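Local coordinates for paenibacillus xanthan lyase (Paenibacillus, PDB 6F2P), which probably cleaves the terminal mannosyl-glucuronosyl linkage of xanthan side chains by beta-elimination, as a polysaccharide lyase of family 8, at residues H125-G130 and Y159-V164; A133-V138 and N152-I157; N789-K794 and L893-L898; K822-K827 and S857-M862. All coordinates share one frame; numbering follows the deposited sequence.

Contact 1 (H125-G130 and Y159-V164); sequences HWQIGG and YTQASV. With CA (calcium ion), chain F.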
loop_
_atom_site.group_PDB
_atom_site.type_symbol
_atom_site.label_atom_id
_atom_site.label_comp_id
_atom_site.label_asym_id
_atom_site.label_seq_id
_atom_site.Cartn_x
_atom_site.Cartn_y
_atom_site.Cartn_z
ATOM N N HIS A 125 -17.017 31.705 5.796
ATOM C CA HIS A 125 -16.753 32.792 6.736
ATOM C C HIS A 125 -17.926 33.039 7.692
ATOM O O HIS A 125 -17.732 33.465 8.834
ATOM C CB HIS A 125 -16.351 34.062 5.992
ATOM C CG HIS A 125 -15.114 33.896 5.166
ATOM N ND1 HIS A 125 -13.866 33.734 5.726
ATOM C CD2 HIS A 125 -14.936 33.842 3.826
ATOM C CE1 HIS A 125 -12.969 33.597 4.765
ATOM N NE2 HIS A 125 -13.592 33.654 3.602
ATOM N N TRP A 126 -19.136 32.728 7.238
ATOM C CA TRP A 126 -20.318 32.881 8.073
ATOM C C TRP A 126 -20.435 31.752 9.092
ATOM O O TRP A 126 -20.743 31.983 10.262
ATOM C CB TRP A 126 -21.578 32.963 7.205
ATOM C CG TRP A 126 -21.547 34.144 6.273
ATOM C CD1 TRP A 126 -21.235 34.136 4.945
ATOM C CD2 TRP A 126 -21.803 35.514 6.616
ATOM N NE1 TRP A 126 -21.295 35.410 4.437
ATOM C CE2 TRP A 126 -21.639 36.275 5.443
ATOM C CE3 TRP A 126 -22.163 36.168 7.800
ATOM C CZ2 TRP A 126 -21.825 37.655 5.418
ATOM C CZ3 TRP A 126 -22.348 37.545 7.771
ATOM C CH2 TRP A 126 -22.175 38.269 6.591
ATOM N N GLN A 127 -20.154 30.532 8.655
ATOM C CA GLN A 127 -20.452 29.365 9.477
ATOM C C GLN A 127 -19.274 28.859 10.309
ATOM O O GLN A 127 -19.463 28.128 11.279
ATOM C CB GLN A 127 -21.011 28.247 8.598
ATOM C CG GLN A 127 -22.189 28.687 7.741
ATOM C CD GLN A 127 -22.843 27.542 6.998
ATOM O OE1 GLN A 127 -23.460 27.744 5.962
ATOM N NE2 GLN A 127 -22.714 26.331 7.530
ATOM N N ILE A 128 -18.061 29.249 9.944
ATOM C CA ILE A 128 -16.890 28.710 10.614
ATOM C C ILE A 128 -15.877 29.781 11.009
ATOM O O ILE A 128 -15.596 29.954 12.191
ATOM C CB ILE A 128 -16.205 27.637 9.749
ATOM C CG1 ILE A 128 -17.135 26.423 9.597
ATOM C CG2 ILE A 128 -14.859 27.249 10.347
ATOM C CD1 ILE A 128 -16.630 25.369 8.659
ATOM N N GLY A 129 -15.345 30.503 10.023
ATOM C CA GLY A 129 -14.290 31.478 10.261
ATOM C C GLY A 129 -14.682 32.557 11.251
ATOM O O GLY A 129 -13.944 32.865 12.194
ATOM N N GLY A 130 -15.859 33.127 11.029
ATOM C CA GLY A 130 -16.399 34.148 11.901
ATOM C C GLY A 130 -16.738 33.660 13.296
ATOM O O GLY A 130 -16.216 34.206 14.280
ATOM N N TYR A 159 -27.264 30.884 14.652
ATOM C CA TYR A 159 -27.936 31.152 13.388
ATOM C C TYR A 159 -27.136 30.632 12.200
ATOM O O TYR A 159 -27.653 29.869 11.383
ATOM C CB TYR A 159 -28.216 32.645 13.244
ATOM C CG TYR A 159 -28.601 33.064 11.850
ATOM C CD1 TYR A 159 -29.800 32.649 11.289
ATOM C CD2 TYR A 159 -27.770 33.882 11.099
ATOM C CE1 TYR A 159 -30.160 33.036 10.009
ATOM C CE2 TYR A 159 -28.120 34.277 9.819
ATOM C CZ TYR A 159 -29.316 33.850 9.276
ATOM O OH TYR A 159 -29.666 34.234 8.000
ATOM N N THR A 160 -25.873 31.035 12.104
ATOM C CA THR A 160 -25.030 30.591 10.999
ATOM C C THR A 160 -24.550 29.145 11.149
ATOM O O THR A 160 -24.346 28.459 10.151
ATOM C CB THR A 160 -23.812 31.505 10.804
ATOM O OG1 THR A 160 -22.942 31.397 11.936
ATOM C CG2 THR A 160 -24.247 32.948 10.636
ATOM N N GLN A 161 -24.377 28.679 12.383
ATOM C CA GLN A 161 -23.840 27.335 12.614
ATOM C C GLN A 161 -24.722 26.540 13.569
ATOM O O GLN A 161 -24.420 26.427 14.764
ATOM C CB GLN A 161 -22.411 27.417 13.160
ATOM C CG GLN A 161 -21.696 26.083 13.278
ATOM C CD GLN A 161 -21.699 25.341 11.975
ATOM O OE1 GLN A 161 -22.485 24.419 11.783
ATOM N NE2 GLN A 161 -20.835 25.750 11.056
ATOM N N ALA A 162 -25.803 25.974 13.031
ATOM C CA ALA A 162 -26.860 25.385 13.861
ATOM C C ALA A 162 -26.631 23.935 14.242
ATOM O O ALA A 162 -26.987 23.526 15.343
ATOM C CB ALA A 162 -28.212 25.527 13.187
ATOM N N SER A 163 -26.062 23.156 13.328
ATOM C CA SER A 163 -25.876 21.728 13.566
ATOM C C SER A 163 -24.680 21.198 12.797
ATOM O O SER A 163 -24.146 21.875 11.926
ATOM C CB SER A 163 -27.114 20.965 13.124
ATOM O OG SER A 163 -27.260 21.056 11.717
ATOM N N VAL A 164 -24.269 19.978 13.126
ATOM C CA VAL A 164 -23.192 19.310 12.414
ATOM C C VAL A 164 -23.769 18.487 11.273
ATOM O O VAL A 164 -24.559 17.578 11.509
ATOM C CB VAL A 164 -22.464 18.343 13.337
ATOM C CG1 VAL A 164 -21.388 17.602 12.563
ATOM C CG2 VAL A 164 -21.875 19.081 14.534
HETATM CA CA CA F . -23.514 23.285 10.137
HETATM O O HOH W 1 -24.334 25.398 9.187
HETATM O O HOH W 2 -21.694 24.096 8.544
HETATM O O HOH W 3 -25.965 23.293 10.379
HETATM O O HOH W 4 -24.425 22.711 8.087
#
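The side-chain amide of Gln161 is shared between a calcium ion and a helix backbone: OE1 binds the metal, while NE2 donates to Gln127 O at 2.8 Å. That bond is fairly straight (162°) and Gln127 O lies close to the plane of the donor amide, although the donor stands well above the carbonyl plane. The reach comes from a bend in the chain, chi2 near 54°, which folds the amide of Gln161 back toward helix 123-141 just where helix 147-160 has ended.

A pi-type turn leaves Trp126 O without its alpha-helical donor: Gly130 N bonds to His125 O, five residues back. Trp126 O instead receives the hydroxyl of Thr160, with OG1 at 2.8 Å and again above the carbonyl plane. For Gln127 O the corresponding residue is Pro131, which has no N-H. The aliphatic part of Gln127 lies over the end of the other helix, with its CG 3.2 Å from Thr160 O.

The calcium ion is bound by Gln161 OE1 at 2.2 Å and Ser163 O at 2.4 Å, by four waters, and by Glu174 of helix 168-184. One of these waters donates to Thr160 O, and another accepts from Gln161 NE2. Coordination through OE1 would be expected to polarise the amide and strengthen NE2 as a donor, so ion binding and the joining of the two helices are probably coupled.

Contact 2 (A133-V138 and N152-I157); sequences ALNDIV and NYMAAI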
loop_
_atom_site.group_PDB
_atom_site.type_symbol
_atom_site.label_atom_id
_atom_site.label_comp_id
_atom_site.label_asym_id
_atom_site.label_seq_id
_atom_site.Cartn_x
_atom_site.Cartn_y
_atom_site.Cartn_z
ATOM N N ALA A 133 -13.747 32.854 15.508
ATOM C CA ALA A 133 -13.029 34.001 16.036
ATOM C C ALA A 133 -13.903 34.754 17.040
ATOM O O ALA A 133 -13.413 35.258 18.053
ATOM C CB ALA A 133 -12.577 34.912 14.898
ATOM N N LEU A 134 -15.201 34.818 16.756
ATOM C CA LEU A 134 -16.150 35.421 17.684
ATOM C C LEU A 134 -16.203 34.638 19.001
ATOM O O LEU A 134 -16.220 35.241 20.076
ATOM C CB LEU A 134 -17.536 35.536 17.044
ATOM C CG LEU A 134 -18.636 36.222 17.856
ATOM C CD1 LEU A 134 -18.138 37.502 18.485
ATOM C CD2 LEU A 134 -19.857 36.497 16.987
ATOM N N ASN A 135 -16.214 33.306 18.916
ATOM C CA ASN A 135 -16.148 32.462 20.109
ATOM C C ASN A 135 -14.944 32.805 20.968
ATOM O O ASN A 135 -15.032 32.900 22.190
ATOM C CB ASN A 135 -16.063 30.983 19.737
ATOM C CG ASN A 135 -17.414 30.355 19.546
ATOM O OD1 ASN A 135 -18.411 30.837 20.088
ATOM N ND2 ASN A 135 -17.464 29.265 18.769
ATOM N N ASP A 136 -13.806 32.987 20.316
ATOM C CA ASP A 136 -12.573 33.242 21.036
ATOM C C ASP A 136 -12.589 34.609 21.714
ATOM O O ASP A 136 -12.203 34.730 22.876
ATOM C CB ASP A 136 -11.373 33.088 20.102
ATOM C CG ASP A 136 -11.171 31.652 19.653
ATOM O OD1 ASP A 136 -11.942 30.771 20.103
ATOM O OD2 ASP A 136 -10.237 31.402 18.865
ATOM N N ILE A 137 -13.049 35.627 20.990
ATOM C CA ILE A 137 -13.200 36.955 21.555
ATOM C C ILE A 137 -14.066 36.898 22.801
ATOM O O ILE A 137 -13.645 37.330 23.877
ATOM C CB ILE A 137 -13.841 37.925 20.557
ATOM C CG1 ILE A 137 -12.910 38.136 19.366
ATOM C CG2 ILE A 137 -14.168 39.266 21.238
ATOM C CD1 ILE A 137 -13.591 38.765 18.181
ATOM N N VAL A 138 -15.267 36.348 22.650
ATOM C CA VAL A 138 -16.198 36.228 23.760
ATOM C C VAL A 138 -15.591 35.459 24.935
ATOM O O VAL A 138 -15.856 35.777 26.091
ATOM C CB VAL A 138 -17.514 35.575 23.315
ATOM C CG1 VAL A 138 -18.422 35.316 24.511
ATOM C CG2 VAL A 138 -18.217 36.469 22.293
ATOM N N ASN A 152 -26.639 38.021 22.276
ATOM C CA ASN A 152 -26.646 38.464 20.884
ATOM C C ASN A 152 -25.574 37.780 20.050
ATOM O O ASN A 152 -25.864 37.237 18.982
ATOM C CB ASN A 152 -26.465 39.985 20.783
ATOM C CG ASN A 152 -27.712 40.760 21.187
ATOM O OD1 ASN A 152 -28.838 40.308 20.993
ATOM N ND2 ASN A 152 -27.508 41.942 21.744
ATOM N N TYR A 153 -24.335 37.816 20.538
ATOM C CA TYR A 153 -23.222 37.232 19.805
ATOM C C TYR A 153 -23.447 35.728 19.599
ATOM O O TYR A 153 -23.175 35.200 18.517
ATOM C CB TYR A 153 -21.893 37.471 20.523
ATOM C CG TYR A 153 -21.640 38.898 20.965
ATOM C CD1 TYR A 153 -22.260 39.975 20.333
ATOM C CD2 TYR A 153 -20.765 39.172 22.015
ATOM C CE1 TYR A 153 -22.024 41.286 20.744
ATOM C CE2 TYR A 153 -20.521 40.476 22.428
ATOM C CZ TYR A 153 -21.155 41.525 21.789
ATOM O OH TYR A 153 -20.923 42.818 22.194
ATOM N N MET A 154 -23.956 35.044 20.626
ATOM C CA MET A 154 -24.201 33.603 20.519
ATOM C C MET A 154 -25.370 33.310 19.589
ATOM O O MET A 154 -25.337 32.344 18.828
ATOM C CB MET A 154 -24.436 32.963 21.887
ATOM C CG MET A 154 -23.197 32.911 22.778
ATOM S SD MET A 154 -21.788 32.027 22.064
ATOM C CE MET A 154 -20.700 33.382 21.616
ATOM N N ALA A 155 -26.390 34.157 19.633
ATOM C CA ALA A 155 -27.550 33.989 18.767
ATOM C C ALA A 155 -27.141 34.038 17.305
ATOM O O ALA A 155 -27.729 33.363 16.456
ATOM C CB ALA A 155 -28.597 35.048 19.060
ATOM N N ALA A 156 -26.121 34.834 17.015
ATOM C CA ALA A 156 -25.616 34.933 15.660
ATOM C C ALA A 156 -24.942 33.627 15.250
ATOM O O ALA A 156 -25.164 33.121 14.150
ATOM C CB ALA A 156 -24.657 36.087 15.543
ATOM N N ILE A 157 -24.119 33.086 16.144
ATOM C CA ILE A 157 -23.425 31.835 15.876
ATOM C C ILE A 157 -24.392 30.660 15.719
ATOM O O ILE A 157 -24.265 29.893 14.767
ATOM C CB ILE A 157 -22.369 31.530 16.944
ATOM C CG1 ILE A 157 -21.337 32.659 16.976
ATOM C CG2 ILE A 157 -21.707 30.180 16.663
ATOM C CD1 ILE A 157 -20.183 32.403 17.903
#
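Chi1 of -177° sends the branched end of Leu134 out across the interface, toward helix 147-160, and chi1 of -60° directs CG1 and CD1 of Ile157 to meet it from the other helix. The two residues belong to an antiparallel helical hairpin, helix 123-141 followed by helix 147-160, within the alpha-helical N-terminal domain of family 8 polysaccharide lyases. The short axes through 133-138 and 152-157 pass 10.6 Å apart with their directions 158° from each other, a separation that leaves the contact to side chains, and no hydrogen bond crosses it.

CD2 of Leu134 is the touching branch. It lies 4.1 Å from Ile157 CG1 and also meets CB of Tyr153, 4.2 Å away, so it rests between residues one helical turn apart. Beside it, the CD1 methyl of Ile157 packs on the amide of Asn135. This buried amide is fixed from a third helix, since its ND2 donates to Val177 O of helix 168-184. Its OD1 faces the hydrocarbon of the hairpin, 3.7 Å from the Met154 methyl CE, with the two side chains crossing at about a right angle.

Farther along, Val138 spreads its contacts over two neighbours. Its CG2 branch approaches the Tyr153 ring obliquely at CD2, 3.7 Å away, while the Tyr153 hydroxyl is held by Asp106 of helix 95-111. Met154, bent at both chi2 and chi3, turns its end back to the same methyl, meeting it tip to tip with CE 4.0 Å from Val138 CG2.

Contact 3 (N789-K794 and L893-L898); sequences NASGGK and LDNFSL. With CA (calcium ion), chain C.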
loop_
_atom_site.group_PDB
_atom_site.type_symbol
_atom_site.label_atom_id
_atom_site.label_comp_id
_atom_site.label_asym_id
_atom_site.label_seq_id
_atom_site.Cartn_x
_atom_site.Cartn_y
_atom_site.Cartn_z
ATOM N N ASN A 789 -31.306 -27.693 -1.116
ATOM C CA ASN A 789 -30.963 -28.608 -2.203
ATOM C C ASN A 789 -29.618 -28.292 -2.848
ATOM O O ASN A 789 -29.170 -29.010 -3.741
ATOM C CB ASN A 789 -32.031 -28.572 -3.294
ATOM C CG ASN A 789 -33.383 -29.019 -2.805
ATOM O OD1 ASN A 789 -34.395 -28.380 -3.097
ATOM N ND2 ASN A 789 -33.415 -30.129 -2.065
ATOM N N ALA A 790 -28.993 -27.203 -2.414
ATOM C CA ALA A 790 -27.743 -26.768 -3.009
ATOM C C ALA A 790 -26.563 -27.206 -2.166
ATOM O O ALA A 790 -26.662 -27.330 -0.937
ATOM C CB ALA A 790 -27.731 -25.267 -3.177
ATOM N N SER A 791 -25.452 -27.453 -2.848
ATOM C CA SER A 791 -24.189 -27.751 -2.202
ATOM C C SER A 791 -23.811 -26.615 -1.251
ATOM O O SER A 791 -23.736 -25.451 -1.654
ATOM C CB SER A 791 -23.108 -27.917 -3.262
ATOM O OG SER A 791 -21.962 -28.559 -2.739
ATOM N N GLY A 792 -23.591 -26.953 0.015
ATOM C CA GLY A 792 -23.254 -25.965 1.020
ATOM C C GLY A 792 -24.467 -25.181 1.489
ATOM O O GLY A 792 -24.349 -24.250 2.287
ATOM N N GLY A 793 -25.636 -25.554 0.981
ATOM C CA GLY A 793 -26.878 -24.909 1.369
ATOM C C GLY A 793 -27.025 -23.517 0.792
ATOM O O GLY A 793 -27.908 -22.763 1.198
ATOM N N LYS A 794 -26.161 -23.171 -0.156
ATOM C CA LYS A 794 -26.202 -21.850 -0.774
ATOM C C LYS A 794 -25.957 -21.924 -2.272
ATOM O O LYS A 794 -25.182 -22.749 -2.748
ATOM C CB LYS A 794 -25.174 -20.918 -0.126
ATOM C CG LYS A 794 -25.425 -20.619 1.348
ATOM C CD LYS A 794 -24.339 -19.723 1.921
ATOM C CE LYS A 794 -24.638 -19.359 3.368
ATOM N NZ LYS A 794 -25.928 -18.622 3.490
ATOM N N LEU A 893 -25.977 -20.418 -9.856
ATOM C CA LEU A 893 -24.748 -21.211 -9.808
ATOM C C LEU A 893 -24.487 -21.792 -8.413
ATOM O O LEU A 893 -24.414 -21.055 -7.430
ATOM C CB LEU A 893 -23.569 -20.348 -10.262
ATOM C CG LEU A 893 -22.150 -20.918 -10.268
ATOM C CD1 LEU A 893 -22.058 -22.195 -11.090
ATOM C CD2 LEU A 893 -21.203 -19.861 -10.817
ATOM N N ASP A 894 -24.341 -23.110 -8.327
ATOM C CA ASP A 894 -24.105 -23.749 -7.034
ATOM C C ASP A 894 -22.613 -23.923 -6.778
ATOM O O ASP A 894 -22.106 -23.482 -5.748
ATOM C CB ASP A 894 -24.839 -25.097 -6.931
ATOM C CG ASP A 894 -24.768 -25.712 -5.525
ATOM O OD1 ASP A 894 -24.235 -25.050 -4.603
ATOM O OD2 ASP A 894 -25.257 -26.851 -5.336
ATOM N N ASN A 895 -21.916 -24.567 -7.714
ATOM C CA ASN A 895 -20.480 -24.785 -7.558
ATOM C C ASN A 895 -19.759 -25.166 -8.849
ATOM O O ASN A 895 -20.373 -25.280 -9.907
ATOM C CB ASN A 895 -20.194 -25.818 -6.458
ATOM C CG ASN A 895 -20.722 -27.209 -6.789
ATOM O OD1 ASN A 895 -20.828 -27.595 -7.952
ATOM N ND2 ASN A 895 -21.043 -27.975 -5.752
ATOM N N PHE A 896 -18.447 -25.343 -8.741
ATOM C CA PHE A 896 -17.649 -25.942 -9.797
ATOM C C PHE A 896 -17.017 -27.210 -9.238
ATOM O O PHE A 896 -16.784 -27.317 -8.033
ATOM C CB PHE A 896 -16.531 -25.004 -10.251
ATOM C CG PHE A 896 -17.003 -23.788 -11.000
ATOM C CD1 PHE A 896 -17.415 -23.890 -12.318
ATOM C CD2 PHE A 896 -16.999 -22.539 -10.396
ATOM C CE1 PHE A 896 -17.837 -22.779 -13.015
ATOM C CE2 PHE A 896 -17.418 -21.415 -11.092
ATOM C CZ PHE A 896 -17.841 -21.538 -12.405
ATOM N N SER A 897 -16.752 -28.169 -10.114
ATOM C CA SER A 897 -15.923 -29.310 -9.777
ATOM C C SER A 897 -14.894 -29.464 -10.880
ATOM O O SER A 897 -15.205 -29.250 -12.044
ATOM C CB SER A 897 -16.762 -30.584 -9.683
ATOM O OG SER A 897 -17.642 -30.545 -8.577
ATOM N N LEU A 898 -13.667 -29.815 -10.519
ATOM C CA LEU A 898 -12.672 -30.195 -11.515
ATOM C C LEU A 898 -12.417 -31.685 -11.366
ATOM O O LEU A 898 -11.952 -32.137 -10.321
ATOM C CB LEU A 898 -11.364 -29.431 -11.325
ATOM C CG LEU A 898 -11.452 -27.924 -11.112
ATOM C CD1 LEU A 898 -10.053 -27.335 -11.079
ATOM C CD2 LEU A 898 -12.298 -27.267 -12.177
HETATM CA CA CA C . -23.038 -23.842 -3.110
#
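A calcium site at the edge of a beta-sandwich joins the loop 789-794 to strand 891-900, and Asp894 provides most of the link. Its carboxylate is divided between two tasks. OD1 binds the ion at 2.3 Å, while OD2 accepts the backbone N-H of Ser791 at 2.6 Å, through the syn lone pair and with an angle of 157° at the hydrogen. With CG anti to the backbone N (chi1 -172°), the carboxylate lies beside its own carbonyl, and Asp894 O becomes a second, longer ligand at 2.8 Å.

The loop contributes backbone oxygens: Ser791 O stands 2.3 Å from the calcium ion and Lys794 O 2.4 Å. Residues 790-793 form a type II beta turn, closed by Gly793 N donating to Ala790 O, with positive phi at Gly792 and again at Gly793. This brings the two carbonyls round to the same ion. The methyl of Ala790 packs against the carboxylate, its CB 3.6 Å from Asp894 OD2.

Carboxylate oxygens of Glu769 and Glu771 complete a shell of seven, and Arg824 makes a salt bridge to Asp894 OD2. On the strand, Asp894 and Asn895 together face Arg824, forming a classic beta bulge beside the metal ligand. A Glu-X-Glu pair, loop carbonyls and an aspartate on the last strand resemble the structural calcium site of beta-sandwich carbohydrate-binding modules such as families 6 and 35.

Contact 4 (K822-K827 and S857-M862); sequences KSRIMK and SKEFTM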
loop_
_atom_site.group_PDB
_atom_site.type_symbol
_atom_site.label_atom_id
_atom_site.label_comp_id
_atom_site.label_asym_id
_atom_site.label_seq_id
_atom_site.Cartn_x
_atom_site.Cartn_y
_atom_site.Cartn_z
ATOM N N LYS A 822 -16.732 -29.012 -14.528
ATOM C CA LYS A 822 -18.170 -29.165 -14.333
ATOM C C LYS A 822 -18.740 -28.078 -13.415
ATOM O O LYS A 822 -18.051 -27.550 -12.540
ATOM C CB LYS A 822 -18.481 -30.547 -13.747
ATOM C CG LYS A 822 -17.976 -31.710 -14.584
ATOM C CD LYS A 822 -18.490 -33.061 -14.081
ATOM C CE LYS A 822 -18.274 -34.144 -15.132
ATOM N NZ LYS A 822 -18.734 -35.501 -14.710
ATOM N N SER A 823 -20.007 -27.744 -13.611
ATOM C CA SER A 823 -20.672 -26.817 -12.705
ATOM C C SER A 823 -22.042 -27.353 -12.330
ATOM O O SER A 823 -22.729 -27.945 -13.161
ATOM C CB SER A 823 -20.795 -25.428 -13.335
ATOM O OG SER A 823 -21.637 -25.456 -14.472
ATOM N N ARG A 824 -22.425 -27.174 -11.072
ATOM C CA ARG A 824 -23.741 -27.601 -10.612
ATOM C C ARG A 824 -24.661 -26.395 -10.610
ATOM O O ARG A 824 -24.382 -25.396 -9.954
ATOM C CB ARG A 824 -23.672 -28.239 -9.221
ATOM C CG ARG A 824 -24.980 -28.847 -8.747
ATOM C CD ARG A 824 -24.815 -29.543 -7.399
ATOM N NE ARG A 824 -25.778 -30.626 -7.208
ATOM C CZ ARG A 824 -26.825 -30.569 -6.390
ATOM N NH1 ARG A 824 -27.056 -29.482 -5.672
ATOM N NH2 ARG A 824 -27.642 -31.608 -6.285
ATOM N N ILE A 825 -25.746 -26.496 -11.369
ATOM C CA ILE A 825 -26.666 -25.393 -11.572
ATOM C C ILE A 825 -28.026 -25.714 -10.952
ATOM O O ILE A 825 -28.583 -26.790 -11.197
ATOM C CB ILE A 825 -26.858 -25.122 -13.084
ATOM C CG1 ILE A 825 -25.509 -24.844 -13.771
ATOM C CG2 ILE A 825 -27.883 -24.013 -13.312
ATOM C CD1 ILE A 825 -24.673 -23.766 -13.111
ATOM N N MET A 826 -28.559 -24.797 -10.146
ATOM C CA MET A 826 -29.904 -24.969 -9.605
ATOM C C MET A 826 -30.942 -24.521 -10.634
ATOM O O MET A 826 -30.695 -23.599 -11.423
ATOM C CB MET A 826 -30.065 -24.179 -8.312
ATOM C CG MET A 826 -29.024 -24.500 -7.266
ATOM S SD MET A 826 -29.222 -26.170 -6.641
ATOM C CE MET A 826 -27.767 -26.923 -7.328
ATOM N N LYS A 827 -32.099 -25.179 -10.635
ATOM C CA LYS A 827 -33.166 -24.814 -11.558
ATOM C C LYS A 827 -33.717 -23.437 -11.212
ATOM O O LYS A 827 -33.935 -23.112 -10.041
ATOM C CB LYS A 827 -34.297 -25.850 -11.539
ATOM C CG LYS A 827 -35.429 -25.568 -12.533
ATOM C CD LYS A 827 -36.545 -26.598 -12.408
ATOM C CE LYS A 827 -37.745 -26.245 -13.277
ATOM N NZ LYS A 827 -38.871 -27.183 -13.007
ATOM N N SER A 857 -31.812 -29.605 -10.008
ATOM C CA SER A 857 -30.438 -29.264 -10.337
ATOM C C SER A 857 -29.879 -30.242 -11.352
ATOM O O SER A 857 -30.349 -31.370 -11.459
ATOM C CB SER A 857 -29.580 -29.292 -9.079
ATOM O OG SER A 857 -29.608 -30.573 -8.473
ATOM N N LYS A 858 -28.872 -29.805 -12.100
ATOM C CA LYS A 858 -28.175 -30.674 -13.040
ATOM C C LYS A 858 -26.685 -30.382 -13.000
ATOM O O LYS A 858 -26.269 -29.281 -12.651
ATOM C CB LYS A 858 -28.691 -30.471 -14.468
ATOM C CG LYS A 858 -30.143 -30.855 -14.687
ATOM C CD LYS A 858 -30.458 -30.983 -16.170
ATOM C CE LYS A 858 -30.220 -29.676 -16.926
ATOM N NZ LYS A 858 -30.553 -29.796 -18.388
ATOM N N GLU A 859 -25.881 -31.372 -13.361
ATOM C CA GLU A 859 -24.442 -31.187 -13.432
ATOM C C GLU A 859 -24.028 -30.972 -14.881
ATOM O O GLU A 859 -24.068 -31.906 -15.684
ATOM C CB GLU A 859 -23.718 -32.411 -12.886
ATOM C CG GLU A 859 -22.290 -32.125 -12.511
ATOM C CD GLU A 859 -22.188 -31.395 -11.191
ATOM O OE1 GLU A 859 -23.110 -31.543 -10.356
ATOM O OE2 GLU A 859 -21.188 -30.675 -10.986
ATOM N N PHE A 860 -23.633 -29.747 -15.213
ATOM C CA PHE A 860 -23.203 -29.433 -16.567
ATOM C C PHE A 860 -21.718 -29.699 -16.735
ATOM O O PHE A 860 -20.911 -29.275 -15.914
ATOM C CB PHE A 860 -23.510 -27.970 -16.910
ATOM C CG PHE A 860 -24.969 -27.690 -17.102
ATOM C CD1 PHE A 860 -25.814 -27.541 -16.007
ATOM C CD2 PHE A 860 -25.504 -27.583 -18.376
ATOM C CE1 PHE A 860 -27.168 -27.287 -16.178
ATOM C CE2 PHE A 860 -26.858 -27.325 -18.558
ATOM C CZ PHE A 860 -27.692 -27.177 -17.456
ATOM N N THR A 861 -21.361 -30.405 -17.801
ATOM C CA THR A 861 -19.963 -30.562 -18.171
ATOM C C THR A 861 -19.610 -29.473 -19.175
ATOM O O THR A 861 -20.041 -29.515 -20.327
ATOM C CB THR A 861 -19.692 -31.938 -18.793
ATOM O OG1 THR A 861 -20.191 -32.957 -17.925
ATOM C CG2 THR A 861 -18.204 -32.146 -18.987
ATOM N N MET A 862 -18.838 -28.488 -18.730
ATOM C CA MET A 862 -18.514 -27.346 -19.572
ATOM C C MET A 862 -17.482 -27.738 -20.611
ATOM O O MET A 862 -17.582 -27.364 -21.780
ATOM C CB MET A 862 -17.982 -26.185 -18.730
ATOM C CG MET A 862 -18.791 -25.877 -17.477
ATOM S SD MET A 862 -20.479 -25.395 -17.848
ATOM C CE MET A 862 -20.213 -23.933 -18.854
HETATM O O HOH W 5 -27.240 -32.204 -9.672
#
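Four backbone hydrogen bonds, two in each hydrogen-bonded pair, join Ser823 to Phe860 and Ile825 to Lys858 in an antiparallel ladder. Ser823 N donates to Phe860 O at 2.9 Å, and Phe860 N returns the bond to Ser823 O at 2.9 Å. In the next such pair Ile825 N reaches Lys858 O at 3.1 Å, almost perfectly straight (176°), and Lys858 N reaches Ile825 O at 3.2 Å. The outward N-H and C=O groups of strand 817-826 serve its other neighbour, strand 891-900.

Polar side chains gather on the face carrying Arg824, Ser857 and Glu859. The guanidinium of Arg824 is held chiefly by NH1, which donates to Asn789 O and also pairs with Asp894. The Ser857 hydroxyl sits over one guanidinium face, with OG 3.1 Å from Arg824 NH2, but the angle is too poor for a hydrogen bond. A water links the two residues instead: it lies 3.1 Å from Ser857 OG and accepts a weak bond from Arg824 NE. Glu859, bent at chi2 (77°), brings its carboxylate back across the arginine chain. OE1 lies near the guanidinium plane yet 4.2 Å from Arg824 NE, beyond salt-bridge range.

The opposite face is apolar where Ile825 crosses the Phe860 ring at about a right angle, CG1 lying 3.5 Å from CD1. The cross-strand link is thus carried mainly by backbone bonds. Glu859 probably adds a modest electrostatic attraction, while the stronger bonds of Arg824 tie this strand to the loop 789-794 through Asn789 O and to the calcium ligand Asp894 on strand 891-900.

How the contacts relate
From the N terminus, segment 125-130 opens contact 1, and 133-138 on the same helix opens contact 2. The chain turns back, closes contact 2 at 152-157 and then contact 1 at 159-164, so the second is nested in the first and the two fasten one hairpin of the helical domain. Much later, 789-794 opens contact 3; the antiparallel strand pair of contact 4, 822-827 with 857-862, closes inside it before 893-898 completes contact 3. These two share a sheet, in which strands 817-826 and 891-900 are neighbours: Ser897 N lies 2.8 Å from Lys822 O. The pairs are in series and do not touch, contacts 1 and 3 having centres about 57 Å apart.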